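Local coordinates for C alpha-dehydrogenase (Sphingobium sp. SYK-6, PDB 4YAC), which is a short-chain dehydrogenase/reductase that binds NADH and belongs to the bacterial pathway that cleaves lignin beta-aryl ethers, at residues D38-Q41 and D42-D45; R172-M175 and P176-N179; L250-P253 and E254-E257. All coordinates share one frame; numbering follows the deposited sequence.

Contact 1: D38-Q41 and D42-D45. With NAI (1,4-dihydronicotinamide adenine dinucleotide), chain B.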
loop_
_atom_site.group_PDB
_atom_site.type_symbol
_atom_site.label_atom_id
_atom_site.label_comp_id
_atom_site.label_asym_id
_atom_site.label_seq_id
_atom_site.Cartn_x
_atom_site.Cartn_y
_atom_site.Cartn_z
ATOM N N ASP A 38 9.356 20.597 10.109
ATOM C CA ASP A 38 9.659 19.546 11.071
ATOM C C ASP A 38 8.879 19.761 12.358
ATOM O O ASP A 38 8.621 20.893 12.745
ATOM C CB ASP A 38 11.159 19.522 11.361
ATOM C CG ASP A 38 11.637 18.175 11.843
ATOM O OD1 ASP A 38 11.428 17.854 13.034
ATOM O OD2 ASP A 38 12.229 17.442 11.027
ATOM N N ILE A 39 8.500 18.678 13.024
ATOM C CA ILE A 39 7.746 18.796 14.263
ATOM C C ILE A 39 8.646 19.212 15.426
ATOM O O ILE A 39 8.190 19.870 16.357
ATOM C CB ILE A 39 7.027 17.477 14.606
ATOM C CG1 ILE A 39 5.931 17.730 15.642
ATOM C CG2 ILE A 39 8.021 16.419 15.086
ATOM C CD1 ILE A 39 5.008 16.522 15.870
ATOM N N ARG A 40 9.925 18.850 15.363
ATOM C CA ARG A 40 10.843 19.133 16.463
ATOM C C ARG A 40 11.609 20.438 16.289
ATOM O O ARG A 40 12.369 20.606 15.336
ATOM C CB ARG A 40 11.833 17.987 16.632
ATOM C CG ARG A 40 11.236 16.810 17.389
ATOM C CD ARG A 40 12.246 15.719 17.639
ATOM N NE ARG A 40 13.346 16.157 18.491
ATOM C CZ ARG A 40 14.287 15.346 18.968
ATOM N NH1 ARG A 40 14.262 14.050 18.682
ATOM N NH2 ARG A 40 15.254 15.830 19.733
ATOM N N GLN A 41 11.418 21.353 17.233
ATOM C CA GLN A 41 12.082 22.652 17.187
ATOM C C GLN A 41 13.595 22.517 17.311
ATOM O O GLN A 41 14.339 23.265 16.673
ATOM C CB GLN A 41 11.554 23.566 18.297
ATOM C CG GLN A 41 12.074 24.994 18.219
ATOM C CD GLN A 41 11.622 25.707 16.957
ATOM O OE1 GLN A 41 10.425 25.822 16.690
ATOM N NE2 GLN A 41 12.583 26.186 16.169
ATOM N N ASP A 42 14.062 21.573 18.125
ATOM C CA ASP A 42 15.502 21.449 18.329
ATOM C C ASP A 42 16.180 20.934 17.054
ATOM O O ASP A 42 17.301 21.333 16.756
ATOM C CB ASP A 42 15.829 20.566 19.556
ATOM C CG ASP A 42 15.224 19.171 19.494
ATOM O OD1 ASP A 42 14.443 18.862 18.574
ATOM O OD2 ASP A 42 15.529 18.376 20.412
ATOM N N HIS A 43 15.494 20.103 16.272
ATOM C CA HIS A 43 16.056 19.643 15.002
ATOM C C HIS A 43 16.156 20.796 14.000
ATOM O O HIS A 43 17.156 20.931 13.301
ATOM C CB HIS A 43 15.220 18.503 14.420
ATOM C CG HIS A 43 15.398 17.199 15.136
ATOM N ND1 HIS A 43 14.703 16.062 14.790
ATOM C CD2 HIS A 43 16.198 16.854 16.173
ATOM C CE1 HIS A 43 15.063 15.070 15.590
ATOM N NE2 HIS A 43 15.969 15.522 16.434
ATOM N N LEU A 44 15.108 21.612 13.931
ATOM C CA LEU A 44 15.109 22.830 13.126
ATOM C C LEU A 44 16.283 23.719 13.496
ATOM O O LEU A 44 17.002 24.208 12.622
ATOM C CB LEU A 44 13.796 23.598 13.325
ATOM C CG LEU A 44 12.693 23.645 12.252
ATOM C CD1 LEU A 44 12.834 22.617 11.145
ATOM C CD2 LEU A 44 11.337 23.494 12.921
ATOM N N ASP A 45 16.472 23.937 14.793
ATOM C CA ASP A 45 17.538 24.815 15.264
ATOM C C ASP A 45 18.908 24.269 14.866
ATOM O O ASP A 45 19.807 25.034 14.511
ATOM C CB ASP A 45 17.458 24.991 16.786
ATOM C CG ASP A 45 16.225 25.765 17.225
ATOM O OD1 ASP A 45 15.518 26.318 16.359
ATOM O OD2 ASP A 45 15.967 25.829 18.445
HETATM P PA NAI B . 15.067 10.926 11.435
HETATM O O1A NAI B . 14.685 10.691 12.876
HETATM O O2A NAI B . 16.584 11.167 11.347
HETATM O O5B NAI B . 14.298 12.179 10.877
HETATM C C5B NAI B . 12.908 12.209 10.934
HETATM C C4B NAI B . 12.452 13.603 11.031
HETATM O O4B NAI B . 11.008 13.631 10.771
HETATM C C3B NAI B . 12.672 14.146 12.366
HETATM O O3B NAI B . 13.269 15.434 12.297
HETATM C C2B NAI B . 11.368 14.207 12.977
HETATM O O2B NAI B . 11.291 15.258 13.959
HETATM C C1B NAI B . 10.468 14.436 11.866
HETATM N N9A NAI B . 9.103 14.091 12.155
HETATM C C8A NAI B . 8.616 12.971 12.760
HETATM N N7A NAI B . 7.278 13.038 12.854
HETATM C C5A NAI B . 6.853 14.217 12.301
HETATM C C6A NAI B . 5.630 14.849 12.099
HETATM N N6A NAI B . 4.398 14.257 12.519
HETATM N N1A NAI B . 5.594 16.068 11.493
HETATM C C2A NAI B . 6.718 16.684 11.082
HETATM N N3A NAI B . 7.919 16.105 11.253
HETATM C C4A NAI B . 8.019 14.893 11.855
HETATM O O3 NAI B . 14.666 9.706 10.574
HETATM P PN NAI B . 15.447 9.319 9.228
HETATM O O1N NAI B . 16.876 8.929 9.570
HETATM O O2N NAI B . 14.701 8.086 8.525
HETATM O O5D NAI B . 15.460 10.526 8.258
#
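D38, R40 and H43 build the adenosine-ribose end of the NADH pocket, where the second strand of the Rossmann fold gives way to a helix. Both oxygens of D38, an acid at the position that commonly favours NAD over NADP in this fold, hold the ribose: NADH O2B donates to D38 OD1 at 2.8 Å and NADH O3B to D38 OD2 at 2.6 Å. OD1 also takes the backbone N of R40 on its anti lone pair, closing an Asx turn. H43 ND1 donates to NADH O3B at 2.9 Å, so a carboxylate and an imidazole grip this hydroxyl.

The guanidinium of R40 lies flat on H43, centres 3.6 Å apart and planes turned by 28°, with H43 NE2 over the guanidinium centre. R40 CG lies anti to the carbonyl carbon (chi1 -80°), the chain runs extended to CD, a CH-pi contact over the ring face, and a bend at chi3 (63°) turns the guanidinium onto the imidazole. R40 grips the carboxylate of D42 side-on: R40 NE reaches D42 OD1 at 2.9 Å, while R40 NH2 meets D42 OD2 nearly straight at 2.6 Å. Stack and salt bridge fix the group's rotation. With an alanine in place of H43, O3B would probably lose its nitrogen donor and R40 the ring beneath it, leaving the guanidinium freer to swing about D42.

R40 is the N-cap, its O accepting from L44 N. Across the first turn, Q41 NE2 donates to D45 OD1 at 2.9 Å, from above the carboxylate plane. L44 CD1 packs on D38 CB at 3.5 Å. Strand 33-38 here passes into helix 41-51; strand 57-62 lies alongside, pairing with D38 through V61 and receiving L44 on P60 and R62, and loop residue S16 touches H43.

Contact 2: R172-M175 and P176-N179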
loop_
_atom_site.group_PDB
_atom_site.type_symbol
_atom_site.label_atom_id
_atom_site.label_comp_id
_atom_site.label_asym_id
_atom_site.label_seq_id
_atom_site.Cartn_x
_atom_site.Cartn_y
_atom_site.Cartn_z
ATOM N N ARG A 172 1.144 9.523 -10.353
ATOM C CA ARG A 172 1.865 9.346 -11.608
ATOM C C ARG A 172 0.923 9.329 -12.811
ATOM O O ARG A 172 1.290 9.775 -13.902
ATOM C CB ARG A 172 2.676 8.052 -11.562
ATOM C CG ARG A 172 3.659 7.896 -12.703
ATOM C CD ARG A 172 4.264 6.507 -12.731
ATOM N NE ARG A 172 5.295 6.388 -13.760
ATOM C CZ ARG A 172 5.844 5.239 -14.145
ATOM N NH1 ARG A 172 5.464 4.096 -13.590
ATOM N NH2 ARG A 172 6.774 5.234 -15.090
ATOM N N VAL A 173 -0.287 8.817 -12.611
ATOM C CA VAL A 173 -1.273 8.737 -13.686
ATOM C C VAL A 173 -1.885 10.100 -13.998
ATOM O O VAL A 173 -2.086 10.444 -15.162
ATOM C CB VAL A 173 -2.417 7.749 -13.332
ATOM C CG1 VAL A 173 -3.550 7.813 -14.363
ATOM C CG2 VAL A 173 -1.885 6.331 -13.227
ATOM N N GLU A 174 -2.184 10.871 -12.957
ATOM C CA GLU A 174 -3.039 12.047 -13.107
ATOM C C GLU A 174 -2.291 13.379 -13.172
ATOM O O GLU A 174 -2.849 14.373 -13.635
ATOM C CB GLU A 174 -4.058 12.083 -11.961
ATOM C CG GLU A 174 -4.993 10.871 -11.967
ATOM C CD GLU A 174 -6.133 10.966 -10.969
ATOM O OE1 GLU A 174 -6.640 12.080 -10.724
ATOM O OE2 GLU A 174 -6.536 9.913 -10.436
ATOM N N MET A 175 -1.037 13.412 -12.734
ATOM C CA MET A 175 -0.312 14.684 -12.651
ATOM C C MET A 175 0.352 15.167 -13.954
ATOM O O MET A 175 0.494 16.375 -14.149
ATOM C CB MET A 175 0.747 14.596 -11.551
ATOM C CG MET A 175 0.165 14.565 -10.139
ATOM S SD MET A 175 -0.858 16.007 -9.745
ATOM C CE MET A 175 -2.499 15.351 -10.031
ATOM N N PRO A 176 0.766 14.248 -14.846
ATOM C CA PRO A 176 1.443 14.732 -16.058
ATOM C C PRO A 176 0.628 15.700 -16.922
ATOM O O PRO A 176 1.227 16.568 -17.552
ATOM C CB PRO A 176 1.729 13.445 -16.827
ATOM C CG PRO A 176 1.880 12.420 -15.771
ATOM C CD PRO A 176 0.868 12.783 -14.720
ATOM N N LYS A 177 -0.695 15.574 -16.951
ATOM C CA LYS A 177 -1.504 16.483 -17.759
ATOM C C LYS A 177 -1.495 17.908 -17.192
ATOM O O LYS A 177 -1.907 18.850 -17.868
ATOM C CB LYS A 177 -2.943 15.970 -17.882
ATOM C CG LYS A 177 -3.712 15.861 -16.580
ATOM C CD LYS A 177 -5.141 15.399 -16.841
ATOM C CE LYS A 177 -5.968 15.342 -15.566
ATOM N NZ LYS A 177 -5.414 14.382 -14.571
ATOM N N TYR A 178 -1.015 18.056 -15.958
ATOM C CA TYR A 178 -0.841 19.370 -15.336
ATOM C C TYR A 178 0.628 19.785 -15.294
ATOM O O TYR A 178 0.985 20.757 -14.627
ATOM C CB TYR A 178 -1.404 19.373 -13.915
ATOM C CG TYR A 178 -2.887 19.101 -13.834
ATOM C CD1 TYR A 178 -3.801 19.936 -14.460
ATOM C CD2 TYR A 178 -3.375 18.020 -13.115
ATOM C CE1 TYR A 178 -5.158 19.694 -14.385
ATOM C CE2 TYR A 178 -4.730 17.772 -13.032
ATOM C CZ TYR A 178 -5.618 18.612 -13.666
ATOM O OH TYR A 178 -6.967 18.366 -13.586
ATOM N N ASN A 179 1.472 19.038 -16.003
ATOM C CA ASN A 179 2.911 19.281 -16.023
ATOM C C ASN A 179 3.508 19.215 -14.620
ATOM O O ASN A 179 4.437 19.953 -14.289
ATOM C CB ASN A 179 3.219 20.633 -16.673
ATOM C CG ASN A 179 2.851 20.664 -18.144
ATOM O OD1 ASN A 179 2.997 19.667 -18.852
ATOM N ND2 ASN A 179 2.366 21.808 -18.612
HETATM O O HOH W 1 -2.111 12.893 -16.599
HETATM O O HOH W 2 -6.867 14.325 -12.154
#
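The chain turns tightly from M175 through P176 and K177 to Y178: Y178 N donates to M175 O at 2.9 Å, and N179 N repeats the step to P176 O. N179 then takes a left-handed backbone conformation. P176 brings no N-H to the helical carbonyl of R172; instead its CD sits 3.1 Å from R172 O. Water 1 spans the same bend, donating to V173 O at 2.8 Å and accepting from K177 N.

K177 is the side chain that turns back on the helix. Its CG lies between the backbone N and the carbonyl carbon (chi1 62°), the chain runs straight as far as CE, and a final bend at chi4 (-61°) brings NZ to E174 O at 2.7 Å, in the carbonyl plane and on a lone pair. The ammonium does not touch the carboxylate of E174, K177 NZ and E174 OE1 being 4.6 Å apart. Water 2 bridges them, donating to OE1 and accepting from NZ. Two backbone nitrogens of the second subunit also hold that carboxylate, I100 N at OE1 and T153 N at OE2.

On the apolar side, M175 bends at chi2 and chi3 and presents CE to the edge of the Y178 ring, 4.2 Å from Y178 CD2. K177 CG stands over one face of that ring, near its rim, while Y178 OH bonds to E101 of the second subunit.

This is the turn between helix 155-174 and strand 180-185. M175 is buried and packs on M127 of helix 105-133 and on I180 and V182 of the strand; Y178 touches I131 of the same long helix, and N179 pairs through its backbone with G137.

Contact 3: L250-P253 and E254-E257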
loop_
_atom_site.group_PDB
_atom_site.type_symbol
_atom_site.label_atom_id
_atom_site.label_comp_id
_atom_site.label_asym_id
_atom_site.label_seq_id
_atom_site.Cartn_x
_atom_site.Cartn_y
_atom_site.Cartn_z
ATOM N N LEU A 250 14.951 3.861 -7.364
ATOM C CA LEU A 250 15.314 2.653 -6.634
ATOM C C LEU A 250 16.784 2.341 -6.900
ATOM O O LEU A 250 17.099 1.446 -7.681
ATOM C CB LEU A 250 14.435 1.474 -7.072
ATOM C CG LEU A 250 12.947 1.739 -7.315
ATOM C CD1 LEU A 250 12.347 0.621 -8.148
ATOM C CD2 LEU A 250 12.208 1.879 -6.009
ATOM N N PRO A 251 17.697 3.081 -6.259
ATOM C CA PRO A 251 19.099 2.993 -6.680
ATOM C C PRO A 251 19.852 1.775 -6.127
ATOM O O PRO A 251 20.980 1.912 -5.654
ATOM C CB PRO A 251 19.686 4.306 -6.153
ATOM C CG PRO A 251 18.891 4.614 -4.942
ATOM C CD PRO A 251 17.501 4.077 -5.190
ATOM N N TYR A 252 19.238 0.598 -6.218
ATOM C CA TYR A 252 19.839 -0.631 -5.699
ATOM C C TYR A 252 19.654 -1.802 -6.663
ATOM O O TYR A 252 18.688 -2.557 -6.547
ATOM C CB TYR A 252 19.237 -0.976 -4.336
ATOM C CG TYR A 252 19.160 0.216 -3.419
ATOM C CD1 TYR A 252 20.312 0.825 -2.948
ATOM C CD2 TYR A 252 17.937 0.743 -3.037
ATOM C CE1 TYR A 252 20.249 1.923 -2.123
ATOM C CE2 TYR A 252 17.864 1.840 -2.204
ATOM C CZ TYR A 252 19.025 2.425 -1.749
ATOM O OH TYR A 252 18.972 3.517 -0.918
ATOM N N PRO A 253 20.586 -1.959 -7.619
ATOM C CA PRO A 253 20.493 -3.059 -8.590
ATOM C C PRO A 253 20.545 -4.439 -7.928
ATOM O O PRO A 253 20.193 -5.433 -8.564
ATOM C CB PRO A 253 21.712 -2.842 -9.496
ATOM C CG PRO A 253 22.144 -1.437 -9.263
ATOM C CD PRO A 253 21.750 -1.093 -7.870
ATOM N N GLU A 254 20.976 -4.491 -6.671
ATOM C CA GLU A 254 21.026 -5.743 -5.918
ATOM C C GLU A 254 19.670 -6.419 -5.834
ATOM O O GLU A 254 19.549 -7.632 -6.007
ATOM C CB GLU A 254 21.515 -5.505 -4.493
ATOM C CG GLU A 254 22.791 -4.745 -4.374
ATOM C CD GLU A 254 22.585 -3.258 -4.175
ATOM O OE1 GLU A 254 22.010 -2.611 -5.069
ATOM O OE2 GLU A 254 22.998 -2.745 -3.115
ATOM N N PHE A 255 18.654 -5.616 -5.545
ATOM C CA PHE A 255 17.327 -6.123 -5.238
ATOM C C PHE A 255 16.612 -6.664 -6.475
ATOM O O PHE A 255 15.506 -7.194 -6.373
ATOM C CB PHE A 255 16.494 -5.015 -4.582
ATOM C CG PHE A 255 17.044 -4.543 -3.256
ATOM C CD1 PHE A 255 17.615 -5.439 -2.366
ATOM C CD2 PHE A 255 16.995 -3.203 -2.903
ATOM C CE1 PHE A 255 18.119 -5.011 -1.152
ATOM C CE2 PHE A 255 17.499 -2.768 -1.688
ATOM C CZ PHE A 255 18.061 -3.674 -0.814
ATOM N N ALA A 256 17.253 -6.541 -7.635
ATOM C CA ALA A 256 16.646 -6.948 -8.899
ATOM C C ALA A 256 16.263 -8.427 -8.914
ATOM O O ALA A 256 15.094 -8.761 -9.099
ATOM C CB ALA A 256 17.590 -6.642 -10.052
ATOM N N GLU A 257 17.240 -9.308 -8.722
ATOM C CA GLU A 257 16.986 -10.744 -8.802
ATOM C C GLU A 257 15.985 -11.174 -7.734
ATOM O O GLU A 257 15.126 -12.018 -7.986
ATOM C CB GLU A 257 18.286 -11.544 -8.659
ATOM C CG GLU A 257 19.257 -11.407 -9.837
ATOM C CD GLU A 257 18.614 -11.699 -11.184
ATOM O OE1 GLU A 257 18.120 -12.829 -11.378
ATOM O OE2 GLU A 257 18.605 -10.797 -12.051
#
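Y252 and F255 flank the turn that leads from strand 248-249, the last of the parallel sheet, into helix 255-271. Two backbone bonds shape it: F255 N donates to Y252 O at 3.2 Å and A256 N to P253 O at 3.3 Å. Just before, P251 is the centre of an inverse gamma turn.

The two aromatic side chains lie side by side and point the same way, with ring planes 64° apart and centroids 5.7 Å apart. Their closest touch is F255 CD2 against Y252 CB at 3.5 Å. F255 also meets the ring of F218, and L221 of helix 217-228 covers it. E254 folds back over the turn through a bend at chi2 (94°), which lays OE1 3.0 Å from Y252 C and 3.2 Å from P253 CD. A256 CB closes on P253 O.

P253 N has no hydrogen to offer OE1, so the turn itself gives this buried carboxylate little. Its charge is met across the dimer: R282 of the second subunit forms a salt bridge with E254 OE2, which would favour the ionised form and ties this turn to the partner chain.

Contact 1 alone lies in the NADH pocket; in chain order it comes first, and contacts 2 and 3 follow. Contacts 1 and 2 sit on opposite sides of the chain's centre, 33 Å apart between their own centres, and contact 2 is away from the cofactor. Contact 3 is closer to it: the side chain of Y252 is about 11 Å from the bound NADH and about 8 Å from that of V18, a cofactor-binding residue. Contacts 2 and 3 do not touch, their nearest atoms being about 9 Å apart, yet both face the second subunit, whereas no other protein chain of the assembly reaches contact 1.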